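Aminotransferase TlmJ (PDB 5UID) probably catalyses pyridoxal 5'-phosphate-dependent amino-group transfer as a member of the DegT/DnrJ/EryC1 aminotransferase family. Local coordinates at residues A[138-141]-A[142-145]; A[168-172]-A[173-177]. All coordinates share one frame; numbering follows the deposited sequence.

Contact 1 (A[138-141]-A[142-145]); sequences PGDL and VAIA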
loop_
_atom_site.group_PDB
_atom_site.type_symbol
_atom_site.label_atom_id
_atom_site.label_comp_id
_atom_site.label_asym_id
_atom_site.label_seq_id
_atom_site.Cartn_x
_atom_site.Cartn_y
_atom_site.Cartn_z
ATOM N N PRO A 138 -6.115 -18.984 -19.184
ATOM C CA PRO A 138 -7.435 -18.614 -18.651
ATOM C C PRO A 138 -8.209 -19.783 -18.072
ATOM O O PRO A 138 -8.998 -19.588 -17.139
ATOM C CB PRO A 138 -8.145 -18.013 -19.869
ATOM C CG PRO A 138 -7.040 -17.572 -20.778
ATOM C CD PRO A 138 -5.948 -18.582 -20.590
ATOM N N GLY A 139 -8.015 -20.991 -18.594
ATOM C CA GLY A 139 -8.692 -22.148 -18.037
ATOM C C GLY A 139 -10.161 -22.202 -18.430
ATOM O O GLY A 139 -10.555 -21.809 -19.528
ATOM N N ASP A 140 -10.977 -22.696 -17.503
ATOM C CA ASP A 140 -12.423 -22.813 -17.703
ATOM C C ASP A 140 -13.156 -21.524 -17.354
ATOM O O ASP A 140 -14.281 -21.558 -16.845
ATOM C CB ASP A 140 -12.958 -23.980 -16.879
ATOM C CG ASP A 140 -14.165 -24.638 -17.517
ATOM O OD1 ASP A 140 -14.386 -24.420 -18.727
ATOM O OD2 ASP A 140 -14.890 -25.370 -16.811
ATOM N N LEU A 141 -12.536 -20.374 -17.636
ATOM C CA LEU A 141 -13.063 -19.094 -17.172
ATOM C C LEU A 141 -14.460 -18.819 -17.716
ATOM O O LEU A 141 -15.319 -18.300 -16.993
ATOM C CB LEU A 141 -12.108 -17.966 -17.568
ATOM C CG LEU A 141 -12.576 -16.542 -17.257
ATOM C CD1 LEU A 141 -12.796 -16.350 -15.763
ATOM C CD2 LEU A 141 -11.580 -15.526 -17.791
ATOM N N VAL A 142 -14.710 -19.156 -18.984
ATOM C CA VAL A 142 -15.997 -18.827 -19.597
ATOM C C VAL A 142 -17.123 -19.613 -18.936
ATOM O O VAL A 142 -18.167 -19.053 -18.583
ATOM C CB VAL A 142 -15.951 -19.075 -21.116
ATOM C CG1 VAL A 142 -17.344 -18.932 -21.720
ATOM C CG2 VAL A 142 -14.983 -18.111 -21.778
ATOM N N ALA A 143 -16.932 -20.923 -18.759
ATOM C CA ALA A 143 -17.962 -21.730 -18.112
ATOM C C ALA A 143 -18.130 -21.342 -16.648
ATOM O O ALA A 143 -19.249 -21.361 -16.122
ATOM C CB ALA A 143 -17.627 -23.215 -18.242
ATOM N N ILE A 144 -17.032 -20.987 -15.975
ATOM C CA ILE A 144 -17.118 -20.541 -14.587
ATOM C C ILE A 144 -17.934 -19.258 -14.497
ATOM O O ILE A 144 -18.822 -19.122 -13.645
ATOM C CB ILE A 144 -15.709 -20.362 -13.992
ATOM C CG1 ILE A 144 -15.041 -21.727 -13.795
ATOM C CG2 ILE A 144 -15.767 -19.588 -12.679
ATOM C CD1 ILE A 144 -13.578 -21.645 -13.406
ATOM N N ALA A 145 -17.657 -18.302 -15.388
ATOM C CA ALA A 145 -18.411 -17.053 -15.396
ATOM C C ALA A 145 -19.882 -17.298 -15.705
ATOM O O ALA A 145 -20.764 -16.671 -15.104
ATOM C CB ALA A 145 -17.804 -16.078 -16.405
HETATM O O HOH W 1 -15.085 -22.295 -20.085
#

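Contact 2 (A[168-172]-A[173-177]); sequences DGRAC and GTLGD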
loop_
_atom_site.group_PDB
_atom_site.type_symbol
_atom_site.label_atom_id
_atom_site.label_comp_id
_atom_site.label_asym_id
_atom_site.label_seq_id
_atom_site.Cartn_x
_atom_site.Cartn_y
_atom_site.Cartn_z
ATOM N N ASP A 168 -10.942 -15.520 -26.762
ATOM C CA ASP A 168 -11.713 -15.041 -27.908
ATOM C C ASP A 168 -11.677 -13.517 -28.001
ATOM O O ASP A 168 -12.693 -12.862 -28.236
ATOM C CB ASP A 168 -13.155 -15.552 -27.847
ATOM C CG ASP A 168 -13.233 -17.060 -27.692
ATOM O OD1 ASP A 168 -12.432 -17.773 -28.331
ATOM O OD2 ASP A 168 -14.098 -17.532 -26.924
ATOM N N GLY A 169 -10.491 -12.945 -27.798
ATOM C CA GLY A 169 -10.318 -11.511 -27.899
ATOM C C GLY A 169 -10.766 -10.705 -26.699
ATOM O O GLY A 169 -10.723 -9.471 -26.756
ATOM N N ARG A 170 -11.191 -11.351 -25.618
ATOM C CA ARG A 170 -11.627 -10.661 -24.411
ATOM C C ARG A 170 -10.603 -10.869 -23.304
ATOM O O ARG A 170 -10.203 -12.004 -23.027
ATOM C CB ARG A 170 -13.003 -11.154 -23.962
ATOM C CG ARG A 170 -14.129 -10.742 -24.890
ATOM C CD ARG A 170 -15.478 -11.094 -24.298
ATOM N NE ARG A 170 -15.649 -10.529 -22.962
ATOM C CZ ARG A 170 -16.761 -10.637 -22.243
ATOM N NH1 ARG A 170 -16.827 -10.094 -21.037
ATOM N NH2 ARG A 170 -17.809 -11.283 -22.732
ATOM N N ALA A 171 -10.191 -9.774 -22.674
ATOM C CA ALA A 171 -9.122 -9.834 -21.687
ATOM C C ALA A 171 -9.589 -10.529 -20.414
ATOM O O ALA A 171 -10.708 -10.310 -19.939
ATOM C CB ALA A 171 -8.625 -8.426 -21.363
ATOM N N CYS A 172 -8.724 -11.380 -19.868
ATOM C CA CYS A 172 -8.974 -11.948 -18.551
ATOM C C CYS A 172 -9.087 -10.831 -17.523
ATOM O O CYS A 172 -8.355 -9.840 -17.577
ATOM C CB CYS A 172 -7.856 -12.918 -18.162
ATOM S SG CYS A 172 -7.778 -14.415 -19.183
ATOM N N GLY A 173 -10.020 -10.991 -16.589
ATOM C CA GLY A 173 -10.354 -9.938 -15.655
ATOM C C GLY A 173 -11.529 -9.079 -16.065
ATOM O O GLY A 173 -11.927 -8.192 -15.298
ATOM N N THR A 174 -12.095 -9.308 -17.250
ATOM C CA THR A 174 -13.254 -8.570 -17.725
ATOM C C THR A 174 -14.464 -9.460 -17.973
ATOM O O THR A 174 -15.488 -8.967 -18.462
ATOM C CB THR A 174 -12.913 -7.811 -19.015
ATOM O OG1 THR A 174 -12.606 -8.749 -20.055
ATOM C CG2 THR A 174 -11.717 -6.889 -18.797
ATOM N N LEU A 175 -14.378 -10.754 -17.667
ATOM C CA LEU A 175 -15.502 -11.656 -17.885
ATOM C C LEU A 175 -16.396 -11.782 -16.661
ATOM O O LEU A 175 -17.595 -12.044 -16.804
ATOM C CB LEU A 175 -15.000 -13.044 -18.296
ATOM C CG LEU A 175 -14.658 -13.275 -19.771
ATOM C CD1 LEU A 175 -13.425 -12.493 -20.196
ATOM C CD2 LEU A 175 -14.473 -14.761 -20.036
ATOM N N GLY A 176 -15.844 -11.609 -15.468
ATOM C CA GLY A 176 -16.615 -11.625 -14.244
ATOM C C GLY A 176 -17.120 -10.246 -13.884
ATOM O O GLY A 176 -17.212 -9.346 -14.723
ATOM N N ASP A 177 -17.441 -10.077 -12.605
ATOM C CA ASP A 177 -17.930 -8.798 -12.109
ATOM C C ASP A 177 -16.798 -7.868 -11.692
ATOM O O ASP A 177 -16.895 -6.650 -11.886
ATOM C CB ASP A 177 -18.885 -9.029 -10.937
ATOM C CG ASP A 177 -20.136 -9.781 -11.350
ATOM O OD1 ASP A 177 -21.035 -9.159 -11.953
ATOM O OD2 ASP A 177 -20.208 -10.999 -11.095
#

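Contact 1 (A[138-141]-A[142-145])
The methyl of Ala-143 sits obliquely above one face of the Asp-140 carboxylate, beyond its oxygen end, with OD1 3.5 Å from Ala-143 CB. The two oxygens have separate partners: OD2 accepts from the backbone N of Ala-115, while OD1 accepts at 2.6 Å from a water that stands out of the carboxylate plane on the methyl's side. Asp-140 holds the N-cap position of helix 141-151, the helix of the beta-alpha-beta crossover between parallel strands 126-132 and 155-158, yet its side chain makes no direct capping bond. The water stands in for one, accepting from the amide N of Ala-143 at 2.7 Å and so bridging the carboxylate to the first helical turn. Chi1 of -150° carries the carboxylate alongside Ala-143, where both the methyl and the water can meet it.

The turn itself closes through the backbone. Ile-144 N donates to Asp-140 O at 2.9 Å, almost in line with the carbonyl, and Ala-145 N donates to Leu-141 O at 2.8 Å. Leu-141, buried, faces away from the turn and packs against Glu-157 on strand 155-158. On Ile-144, chi1 of -70° keeps CG1 beside its own backbone N, which lays the branch against the same carbonyl that this amide uses: CG1 lies 3.1 Å from Asp-140 O.

Contact 2 (A[168-172]-A[173-177])
Chi1 of 64° places Thr-174 OG1 between its own backbone N and carbonyl carbon, facing back across the turn to Ala-171 O, and a bend at chi3 (55°) curls the Arg-170 guanidinium round to Leu-175. The carbonyl of Ala-171 accepts from Thr-174 N at 3.2 Å, the donor tilted 32° from the carbonyl plane; Thr-174 OG1 also donates to Ala-171 O, at a modelled 2.5 Å that is too short to be taken literally. Leu-175 CD1 also comes against Ala-171 O, at 3.5 Å.

Over one face of the guanidinium, toward its rim, lies Leu-175 CG, and the leucine runs aslant across the arginine chain, with Leu-175 CD1 4.0 Å from Arg-170 CB. At the edge, in the guanidinium plane, Arg-170 NH1 makes a weak bond of 3.1 Å to Thr-174 O. Glu-157 accepts from the amides of Gly-173 and Gly-176, which ties the loop to strand 155-158.

Gly-173, with positive phi, sits third in a type II beta turn from Ala-171 to Thr-174, the usual place for glycine; here the turn leads the chain from the hairpin of strands 166-167 and 170-171 toward strand 178-182 of the large mixed sheet.

How the contacts relate
From the N terminus, the chain leaves strand 126-132, and contact 1 closes the first turn of helix 141-151. After that helix and strand 155-158 it makes the small hairpin 166-167/170-171, where contact 2 closes the turn leading to strand 178-182. The two local closures stand in series, neither enclosing the other, with centres about 10 Å apart. They meet through nonpolar side chains: Pro-138 CG lies 3.6 Å from Cys-172 SG, and Leu-175 CD2 packs against Leu-141 CD2 at 3.7 Å, with Val-142 beside it. Thus the start of the crossover helix is tied to the loop feeding strand 178-182, next to 155-158 in the large sheet.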